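Local coordinates for SnoaL-like domain-containing protein (Burkholderia xenovorans LB400, PDB 3FGY) that is of unknown function but has an NTF2-like, SnoaL-like fold, a fold that often encloses a small-molecule pocket, and forms a two-chain assembly, at residues W42-T47 with A55-K60; I10-F15 with P73-Q78; Q5-I10 with I107-S112. All blocks are in the same frame, centred on the assembly; numbering follows the deposited sequence.

Contact 1 (W42-T47 with A55-K60)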
loop_
_atom_site.group_PDB
_atom_site.type_symbol
_atom_site.label_atom_id
_atom_site.label_comp_id
_atom_site.label_asym_id
_atom_site.label_seq_id
_atom_site.Cartn_x
_atom_site.Cartn_y
_atom_site.Cartn_z
ATOM N N TRP A 42 5.463 3.066 15.853
ATOM C CA TRP A 42 6.408 4.141 15.676
ATOM C C TRP A 42 5.640 5.402 16.075
ATOM O O TRP A 42 4.423 5.339 16.277
ATOM C CB TRP A 42 6.951 4.205 14.256
ATOM C CG TRP A 42 5.982 4.483 13.138
ATOM C CD1 TRP A 42 4.880 3.739 12.763
ATOM C CD2 TRP A 42 6.090 5.534 12.178
ATOM N NE1 TRP A 42 4.305 4.284 11.647
ATOM C CE2 TRP A 42 4.999 5.408 11.287
ATOM C CE3 TRP A 42 6.973 6.604 12.008
ATOM C CZ2 TRP A 42 4.810 6.276 10.225
ATOM C CZ3 TRP A 42 6.762 7.474 10.958
ATOM C CH2 TRP A 42 5.711 7.284 10.060
ATOM N N PRO A 43 6.351 6.525 16.278
ATOM C CA PRO A 43 5.664 7.702 16.868
ATOM C C PRO A 43 4.412 8.224 16.154
ATOM O O PRO A 43 3.548 8.822 16.823
ATOM C CB PRO A 43 6.765 8.764 16.895
ATOM C CG PRO A 43 8.012 7.979 17.042
ATOM C CD PRO A 43 7.792 6.765 16.151
ATOM N N LEU A 44 4.295 8.026 14.840
ATOM C CA LEU A 44 3.156 8.564 14.093
ATOM C C LEU A 44 2.033 7.583 13.901
ATOM O O LEU A 44 0.985 7.957 13.332
ATOM C CB LEU A 44 3.603 9.136 12.750
ATOM C CG LEU A 44 4.735 10.170 12.784
ATOM C CD1 LEU A 44 4.949 10.741 11.369
ATOM C CD2 LEU A 44 4.510 11.264 13.847
ATOM N N ALA A 45 2.222 6.353 14.398
ATOM C CA ALA A 45 1.185 5.329 14.250
ATOM C C ALA A 45 -0.083 5.689 15.005
ATOM O O ALA A 45 -0.039 6.266 16.098
ATOM C CB ALA A 45 1.680 3.961 14.721
ATOM N N GLY A 46 -1.218 5.334 14.410
ATOM C CA GLY A 46 -2.508 5.492 15.032
ATOM C C GLY A 46 -3.478 6.052 14.030
ATOM O O GLY A 46 -3.123 6.268 12.874
ATOM N N THR A 47 -4.692 6.298 14.503
ATOM C CA THR A 47 -5.712 6.984 13.726
ATOM C C THR A 47 -5.885 8.409 14.252
ATOM O O THR A 47 -6.256 8.640 15.397
ATOM C CB THR A 47 -7.038 6.199 13.752
ATOM O OG1 THR A 47 -6.817 4.908 13.190
ATOM C CG2 THR A 47 -8.138 6.903 12.968
ATOM N N ALA A 55 -3.358 18.688 12.408
ATOM C CA ALA A 55 -2.345 19.703 12.682
ATOM C C ALA A 55 -1.241 19.138 13.581
ATOM O O ALA A 55 -0.049 19.339 13.349
ATOM C CB ALA A 55 -2.991 20.910 13.349
ATOM N N ALA A 56 -1.652 18.443 14.633
ATOM C CA ALA A 56 -0.740 17.838 15.591
ATOM C C ALA A 56 0.164 16.799 14.928
ATOM O O ALA A 56 1.350 16.676 15.250
ATOM C CB ALA A 56 -1.540 17.174 16.713
ATOM N N LEU A 57 -0.416 16.017 14.019
ATOM C CA LEU A 57 0.323 14.978 13.276
ATOM C C LEU A 57 1.403 15.612 12.418
ATOM O O LEU A 57 2.560 15.192 12.479
ATOM C CB LEU A 57 -0.644 14.193 12.392
ATOM C CG LEU A 57 -0.024 13.285 11.317
ATOM C CD1 LEU A 57 0.914 12.218 11.970
ATOM C CD2 LEU A 57 -1.121 12.647 10.455
ATOM N N LEU A 58 1.035 16.659 11.671
ATOM C CA LEU A 58 1.989 17.366 10.817
ATOM C C LEU A 58 3.124 18.009 11.662
ATOM O O LEU A 58 4.319 17.948 11.288
ATOM C CB LEU A 58 1.253 18.371 9.926
ATOM C CG LEU A 58 0.243 17.727 8.933
ATOM C CD1 LEU A 58 -0.285 18.739 7.922
ATOM C CD2 LEU A 58 0.801 16.524 8.211
ATOM N N GLN A 59 2.770 18.533 12.835
ATOM C CA GLN A 59 3.756 19.148 13.727
ATOM C C GLN A 59 4.697 18.073 14.275
ATOM O O GLN A 59 5.916 18.220 14.257
ATOM C CB GLN A 59 3.076 19.909 14.879
ATOM C CG GLN A 59 4.045 20.581 15.862
ATOM C CD GLN A 59 4.909 21.617 15.211
ATOM O OE1 GLN A 59 4.484 22.290 14.262
ATOM N NE2 GLN A 59 6.137 21.774 15.723
ATOM N N LYS A 60 4.119 16.973 14.738
ATOM C CA LYS A 60 4.910 15.903 15.298
ATOM C C LYS A 60 5.848 15.278 14.241
ATOM O O LYS A 60 7.015 14.972 14.538
ATOM C CB LYS A 60 3.980 14.868 15.924
ATOM C CG LYS A 60 4.699 13.819 16.698
ATOM C CD LYS A 60 3.756 12.887 17.373
ATOM C CE LYS A 60 4.480 11.855 18.196
ATOM N NZ LYS A 60 3.498 10.980 18.912
#
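The ammonium nitrogen of K60 bridges two acceptors, donating a hydrogen bond to the carbonyl oxygen of P43 (NZ to O 3.0 Å) and forming a salt bridge with OXT of T135, the C-terminal carboxylate. At the P43 carbonyl the donor approaches at a C=O...N angle of 137° and is tilted 30° from the carbonyl plane. The whole aliphatic chain of K60 is extended, with CG anti to the backbone N (chi1 -172°), and this stretches it from helix 50-64 across to the loop. On the way it passes alongside L44, whose CD2 lies 3.8 Å from CG of K60, the two side chains running in opposite directions; farther out, CE of K60 comes to 4.1 Å from CB of the P43 ring. P43 and L44 are the central residues of a type I turn from W42 to A45, closed by the A45 N to W42 O bond of 3.1 Å. This turn leads into strand 46-49, an outermost strand of the curved mixed sheet of the NTF2-like fold; helix 50-64 follows directly, and here it packs on the turn and, through L57, on W36 and I38 of strand 34-38. Nearer the L44 backbone, CB of L44 packs 4.2 Å from CD1 of L57. The same CB also sits 3.8 Å above one face of the W42 indole, toward its rim, while NE1 of W42 is bonded to the P39 carbonyl. An unidentified ligand and a diethylene glycol molecule, probably from the crystallisation liquor, each lie about 4 Å from the L44 side chain, consistent with L44 lining a pocket such as relatives of this fold use for small molecules.

Contact 2 (I10-F15 with P73-Q78)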
loop_
_atom_site.group_PDB
_atom_site.type_symbol
_atom_site.label_atom_id
_atom_site.label_comp_id
_atom_site.label_asym_id
_atom_site.label_seq_id
_atom_site.Cartn_x
_atom_site.Cartn_y
_atom_site.Cartn_z
ATOM N N ILE A 10 -7.742 17.879 -5.973
ATOM C CA ILE A 10 -7.928 18.065 -4.513
ATOM C C ILE A 10 -6.847 17.369 -3.706
ATOM O O ILE A 10 -6.304 17.929 -2.755
ATOM C CB ILE A 10 -9.296 17.534 -4.045
ATOM C CG1 ILE A 10 -10.415 18.432 -4.574
ATOM C CG2 ILE A 10 -9.367 17.468 -2.528
ATOM C CD1 ILE A 10 -11.773 17.773 -4.563
ATOM N N VAL A 11 -6.527 16.134 -4.087
ATOM C CA VAL A 11 -5.480 15.407 -3.403
ATOM C C VAL A 11 -4.134 16.105 -3.626
ATOM O O VAL A 11 -3.367 16.289 -2.684
ATOM C CB VAL A 11 -5.456 13.927 -3.817
ATOM C CG1 VAL A 11 -4.226 13.242 -3.263
ATOM C CG2 VAL A 11 -6.735 13.235 -3.338
ATOM N N LYS A 12 -3.858 16.523 -4.860
ATOM C CA LYS A 12 -2.670 17.341 -5.142
ATOM C C LYS A 12 -2.657 18.662 -4.326
ATOM O O LYS A 12 -1.608 19.053 -3.813
ATOM C CB LYS A 12 -2.549 17.606 -6.655
ATOM C CG LYS A 12 -2.203 16.349 -7.456
ATOM C CD LYS A 12 -2.090 16.613 -8.956
ATOM C CE LYS A 12 -1.640 15.359 -9.707
ATOM N NZ LYS A 12 -1.764 15.493 -11.201
ATOM N N ASP A 13 -3.811 19.314 -4.187
ATOM C CA ASP A 13 -3.959 20.525 -3.339
ATOM C C ASP A 13 -3.712 20.219 -1.852
ATOM O O ASP A 13 -3.285 21.096 -1.093
ATOM C CB ASP A 13 -5.364 21.131 -3.460
ATOM C CG ASP A 13 -5.630 21.771 -4.814
ATOM O OD1 ASP A 13 -4.662 22.019 -5.569
ATOM O OD2 ASP A 13 -6.822 22.014 -5.110
ATOM N N PHE A 14 -4.006 18.978 -1.452
ATOM C CA PHE A 14 -3.892 18.528 -0.059
ATOM C C PHE A 14 -2.425 18.525 0.357
ATOM O O PHE A 14 -2.050 19.176 1.343
ATOM C CB PHE A 14 -4.531 17.137 0.078
ATOM C CG PHE A 14 -4.469 16.554 1.463
ATOM C CD1 PHE A 14 -5.298 17.018 2.472
ATOM C CD2 PHE A 14 -3.602 15.511 1.739
ATOM C CE1 PHE A 14 -5.233 16.456 3.745
ATOM C CE2 PHE A 14 -3.545 14.948 3.006
ATOM C CZ PHE A 14 -4.355 15.424 3.998
ATOM N N PHE A 15 -1.602 17.832 -0.424
ATOM C CA PHE A 15 -0.145 17.912 -0.296
ATOM C C PHE A 15 0.433 19.302 -0.633
ATOM O O PHE A 15 1.499 19.673 -0.137
ATOM C CB PHE A 15 0.527 16.897 -1.210
ATOM C CG PHE A 15 -0.068 15.522 -1.142
ATOM C CD1 PHE A 15 -0.535 14.999 0.064
ATOM C CD2 PHE A 15 -0.135 14.730 -2.285
ATOM C CE1 PHE A 15 -1.078 13.711 0.118
ATOM C CE2 PHE A 15 -0.678 13.443 -2.234
ATOM C CZ PHE A 15 -1.148 12.936 -1.029
ATOM N N PRO A 73 5.023 11.398 -7.063
ATOM C CA PRO A 73 4.194 10.199 -6.916
ATOM C C PRO A 73 3.309 9.967 -8.125
ATOM O O PRO A 73 3.168 10.852 -9.003
ATOM C CB PRO A 73 3.332 10.509 -5.697
ATOM C CG PRO A 73 3.232 11.977 -5.668
ATOM C CD PRO A 73 4.512 12.524 -6.265
ATOM N N GLU A 74 2.718 8.773 -8.133
ATOM C CA GLU A 74 1.738 8.337 -9.107
ATOM C C GLU A 74 0.372 8.408 -8.490
ATOM O O GLU A 74 0.184 8.077 -7.299
ATOM C CB GLU A 74 2.035 6.882 -9.514
ATOM C CG GLU A 74 0.989 6.241 -10.380
ATOM C CD GLU A 74 1.174 4.718 -10.494
ATOM O OE1 GLU A 74 1.905 4.141 -9.673
ATOM O OE2 GLU A 74 0.535 4.129 -11.398
ATOM N N PHE A 75 -0.595 8.879 -9.272
ATOM C CA PHE A 75 -1.989 8.938 -8.830
ATOM C C PHE A 75 -2.794 7.935 -9.645
ATOM O O PHE A 75 -2.769 7.982 -10.890
ATOM C CB PHE A 75 -2.557 10.354 -8.990
ATOM C CG PHE A 75 -1.873 11.355 -8.144
ATOM C CD1 PHE A 75 -0.672 11.920 -8.559
ATOM C CD2 PHE A 75 -2.368 11.695 -6.900
ATOM C CE1 PHE A 75 -0.005 12.817 -7.773
ATOM C CE2 PHE A 75 -1.695 12.595 -6.114
ATOM C CZ PHE A 75 -0.519 13.153 -6.542
ATOM N N VAL A 76 -3.500 7.051 -8.951
ATOM C CA VAL A 76 -4.410 6.110 -9.570
ATOM C C VAL A 76 -5.784 6.358 -8.960
ATOM O O VAL A 76 -5.958 6.149 -7.755
ATOM C CB VAL A 76 -3.984 4.662 -9.339
ATOM C CG1 VAL A 76 -4.950 3.710 -10.080
ATOM C CG2 VAL A 76 -2.531 4.459 -9.798
ATOM N N ALA A 77 -6.731 6.795 -9.797
ATOM C CA ALA A 77 -8.013 7.324 -9.352
ATOM C C ALA A 77 -9.176 6.586 -10.037
ATOM O O ALA A 77 -9.175 6.387 -11.254
ATOM C CB ALA A 77 -8.104 8.860 -9.647
ATOM N N GLN A 78 -10.172 6.214 -9.245
ATOM C CA GLN A 78 -11.395 5.618 -9.751
ATOM C C GLN A 78 -12.489 5.896 -8.724
ATOM O O GLN A 78 -12.263 5.782 -7.504
ATOM C CB GLN A 78 -11.204 4.112 -9.993
ATOM C CG GLN A 78 -12.352 3.482 -10.753
ATOM C CD GLN A 78 -12.099 2.032 -11.124
ATOM O OE1 GLN A 78 -11.390 1.313 -10.436
ATOM N NE2 GLN A 78 -12.735 1.587 -12.217
#
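The alkyl chain of K12 lies over one face of the F75 ring: CE of the lysine stands 3.9 Å from the ring centroid, 25° off the normal, a CH-pi contact, and CG of K12 comes to 3.7 Å from CZ of F75. The lysine chain leaves the helix with CG beside the backbone N (chi1 -69°) and then runs extended, crossing the ring with two of its methylenes in contact. V11 instead meets F75 in the ring plane, CG1 of V11 lying 3.9 Å from CE2 of F75 at the edge. That same CE2 reaches F15, 4.1 Å from CE2 of F15 and near the plane of the F15 ring. F75 reaches from strand 65-78 to helix 5-20, whose local axes pass 11.2 Å apart at 141°. This is the helix-on-sheet layer of the NTF2-like fold: V11 and F15 continue onto I107, and F75 also rests on V84 of strand 81-92. Strand 65-78 takes part in the subunit interface as well, where E74 forms a salt bridge with R81 of the second subunit and V76 packs on L83 of that subunit.

Contact 3 (Q5-I10 with I107-S112)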
loop_
_atom_site.group_PDB
_atom_site.type_symbol
_atom_site.label_atom_id
_atom_site.label_comp_id
_atom_site.label_asym_id
_atom_site.label_seq_id
_atom_site.Cartn_x
_atom_site.Cartn_y
_atom_site.Cartn_z
ATOM N N GLN A 5 -10.806 13.780 -12.286
ATOM C CA GLN A 5 -9.850 14.871 -12.484
ATOM C C GLN A 5 -9.863 15.803 -11.284
ATOM O O GLN A 5 -8.808 16.225 -10.790
ATOM C CB GLN A 5 -10.211 15.677 -13.745
ATOM C CG GLN A 5 -10.458 14.847 -15.013
ATOM C CD GLN A 5 -9.245 14.083 -15.452
ATOM O OE1 GLN A 5 -9.289 12.858 -15.611
ATOM N NE2 GLN A 5 -8.137 14.795 -15.644
ATOM N N GLU A 6 -11.076 16.084 -10.816
ATOM C CA GLU A 6 -11.301 17.021 -9.730
ATOM C C GLU A 6 -10.769 16.434 -8.436
ATOM O O GLU A 6 -10.089 17.129 -7.675
ATOM C CB GLU A 6 -12.794 17.371 -9.586
ATOM C CG GLU A 6 -13.487 17.901 -10.874
ATOM C CD GLU A 6 -14.130 16.785 -11.734
ATOM O OE1 GLU A 6 -13.400 15.891 -12.256
ATOM O OE2 GLU A 6 -15.373 16.823 -11.898
ATOM N N ASN A 7 -11.054 15.157 -8.193
ATOM C CA ASN A 7 -10.547 14.506 -6.973
ATOM C C ASN A 7 -9.029 14.459 -6.923
ATOM O O ASN A 7 -8.428 14.678 -5.870
ATOM C CB ASN A 7 -11.094 13.085 -6.826
ATOM C CG ASN A 7 -12.551 13.074 -6.497
ATOM O OD1 ASN A 7 -13.122 14.126 -6.224
ATOM N ND2 ASN A 7 -13.171 11.895 -6.510
ATOM N N VAL A 8 -8.405 14.187 -8.067
ATOM C CA VAL A 8 -6.943 14.140 -8.124
ATOM C C VAL A 8 -6.364 15.540 -7.831
ATOM O O VAL A 8 -5.365 15.660 -7.113
ATOM C CB VAL A 8 -6.425 13.601 -9.471
ATOM C CG1 VAL A 8 -4.929 13.869 -9.615
ATOM C CG2 VAL A 8 -6.736 12.118 -9.609
ATOM N N GLN A 9 -6.987 16.586 -8.364
ATOM C CA GLN A 9 -6.508 17.932 -8.088
ATOM C C GLN A 9 -6.643 18.289 -6.601
ATOM O O GLN A 9 -5.749 18.909 -6.041
ATOM C CB GLN A 9 -7.229 18.967 -8.937
ATOM C CG GLN A 9 -6.629 20.357 -8.825
ATOM C CD GLN A 9 -5.165 20.371 -9.227
ATOM O OE1 GLN A 9 -4.828 20.115 -10.387
ATOM N NE2 GLN A 9 -4.282 20.642 -8.267
ATOM N N ILE A 10 -7.742 17.879 -5.973
ATOM C CA ILE A 10 -7.928 18.065 -4.513
ATOM C C ILE A 10 -6.847 17.369 -3.706
ATOM O O ILE A 10 -6.304 17.929 -2.755
ATOM C CB ILE A 10 -9.296 17.534 -4.045
ATOM C CG1 ILE A 10 -10.415 18.432 -4.574
ATOM C CG2 ILE A 10 -9.367 17.468 -2.528
ATOM C CD1 ILE A 10 -11.773 17.773 -4.563
ATOM N N ILE A 107 -6.765 7.162 -0.477
ATOM C CA ILE A 107 -7.539 8.344 -0.113
ATOM C C ILE A 107 -8.958 8.242 -0.672
ATOM O O ILE A 107 -9.162 7.772 -1.795
ATOM C CB ILE A 107 -6.833 9.642 -0.567
ATOM C CG1 ILE A 107 -5.417 9.700 0.025
ATOM C CG2 ILE A 107 -7.637 10.860 -0.166
ATOM C CD1 ILE A 107 -4.607 10.861 -0.413
ATOM N N THR A 108 -9.924 8.687 0.131
ATOM C CA THR A 108 -11.314 8.845 -0.286
ATOM C C THR A 108 -11.638 10.334 -0.244
ATOM O O THR A 108 -11.336 11.012 0.750
ATOM C CB THR A 108 -12.280 8.072 0.623
ATOM O OG1 THR A 108 -11.919 6.688 0.651
ATOM C CG2 THR A 108 -13.736 8.233 0.137
ATOM N N VAL A 109 -12.193 10.836 -1.349
ATOM C CA VAL A 109 -12.602 12.225 -1.468
ATOM C C VAL A 109 -14.111 12.238 -1.633
ATOM O O VAL A 109 -14.650 11.501 -2.469
ATOM C CB VAL A 109 -11.998 12.885 -2.703
ATOM C CG1 VAL A 109 -12.501 14.358 -2.841
ATOM C CG2 VAL A 109 -10.470 12.757 -2.688
ATOM N N ARG A 110 -14.774 13.065 -0.824
ATOM C CA ARG A 110 -16.221 13.282 -0.908
ATOM C C ARG A 110 -16.524 14.761 -0.711
ATOM O O ARG A 110 -15.901 15.420 0.124
ATOM C CB ARG A 110 -16.943 12.488 0.176
ATOM C CG ARG A 110 -16.911 10.998 -0.034
ATOM C CD ARG A 110 -17.480 10.271 1.164
ATOM N NE ARG A 110 -17.524 8.837 0.915
ATOM C CZ ARG A 110 -17.494 7.905 1.865
ATOM N NH1 ARG A 110 -17.457 8.238 3.153
ATOM N NH2 ARG A 110 -17.515 6.622 1.528
ATOM N N LYS A 111 -17.477 15.285 -1.484
ATOM C CA LYS A 111 -17.861 16.696 -1.373
ATOM C C LYS A 111 -16.626 17.595 -1.487
ATOM O O LYS A 111 -16.490 18.588 -0.762
ATOM C CB LYS A 111 -18.589 16.957 -0.040
ATOM C CG LYS A 111 -19.784 16.031 0.249
ATOM C CD LYS A 111 -21.102 16.642 -0.179
ATOM N N SER A 112 -15.698 17.200 -2.357
ATOM C CA SER A 112 -14.521 18.005 -2.677
ATOM C C SER A 112 -13.529 18.150 -1.513
ATOM O O SER A 112 -12.649 19.025 -1.542
ATOM C CB SER A 112 -14.951 19.382 -3.208
ATOM O OG SER A 112 -15.902 19.224 -4.245
HETATM O O HOH W 1 -15.864 12.231 -4.756
HETATM O O HOH W 2 -15.333 15.344 -4.604
#
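The start of helix 5-20 passes the end of strand 98-110 most closely at N7 and V109, whose CA atoms are 6.3 Å apart, and I10, about one turn on from N7, reaches the hairpin that follows the strand. In that two-residue connection to strand 113-120, K111 and S112 both adopt left-handed backbone angles, as in a type I' turn. CD1 of I10 touches both the strand end and the turn, 3.9 Å from CG1 of V109 and a tight 3.3 Å from CA of S112. The carboxamide of N7 lies alongside the V109 isopropyl group, with OD1 of N7 3.4 Å from CG1 of V109, while two waters join its polar atoms to the opposite backbone. One accepts from N7 ND2 (3.2 Å) and donates to the V109 carbonyl oxygen (2.7 Å). The other donates to N7 OD1 (3.0 Å) and accepts from the backbone N of S112 (2.9 Å). Donor and acceptor ends of the amide thus each meet a different water, a pattern consistent with its modelled orientation, and the polar link between helix and hairpin runs through water, from the N7 amide to V109 O and S112 N.

Overall arrangement
Contacts 2 and 3 are neighbouring patches of the packing of helix 5-20 on the sheet; their segments share I10, which touches only in contact 3, and they meet through V11 against I107 and V109 and through A77 against V8. Both are partly buried, but contact 2 is apolar packing round a phenylalanine, with an exposed lysine chain over one ring face, whereas contact 3, farthest from the chain's centre, adds water bridges. Contact 1, across the chain's centre and about 23 Å between centres from contact 3, is the most buried, combining leucine packing with a direct lysine-to-carbonyl bond. It sets a helix against the turn leading into one outermost strand, contact 2 against the other outermost strand, and contact 3 against an inner strand and its hairpin.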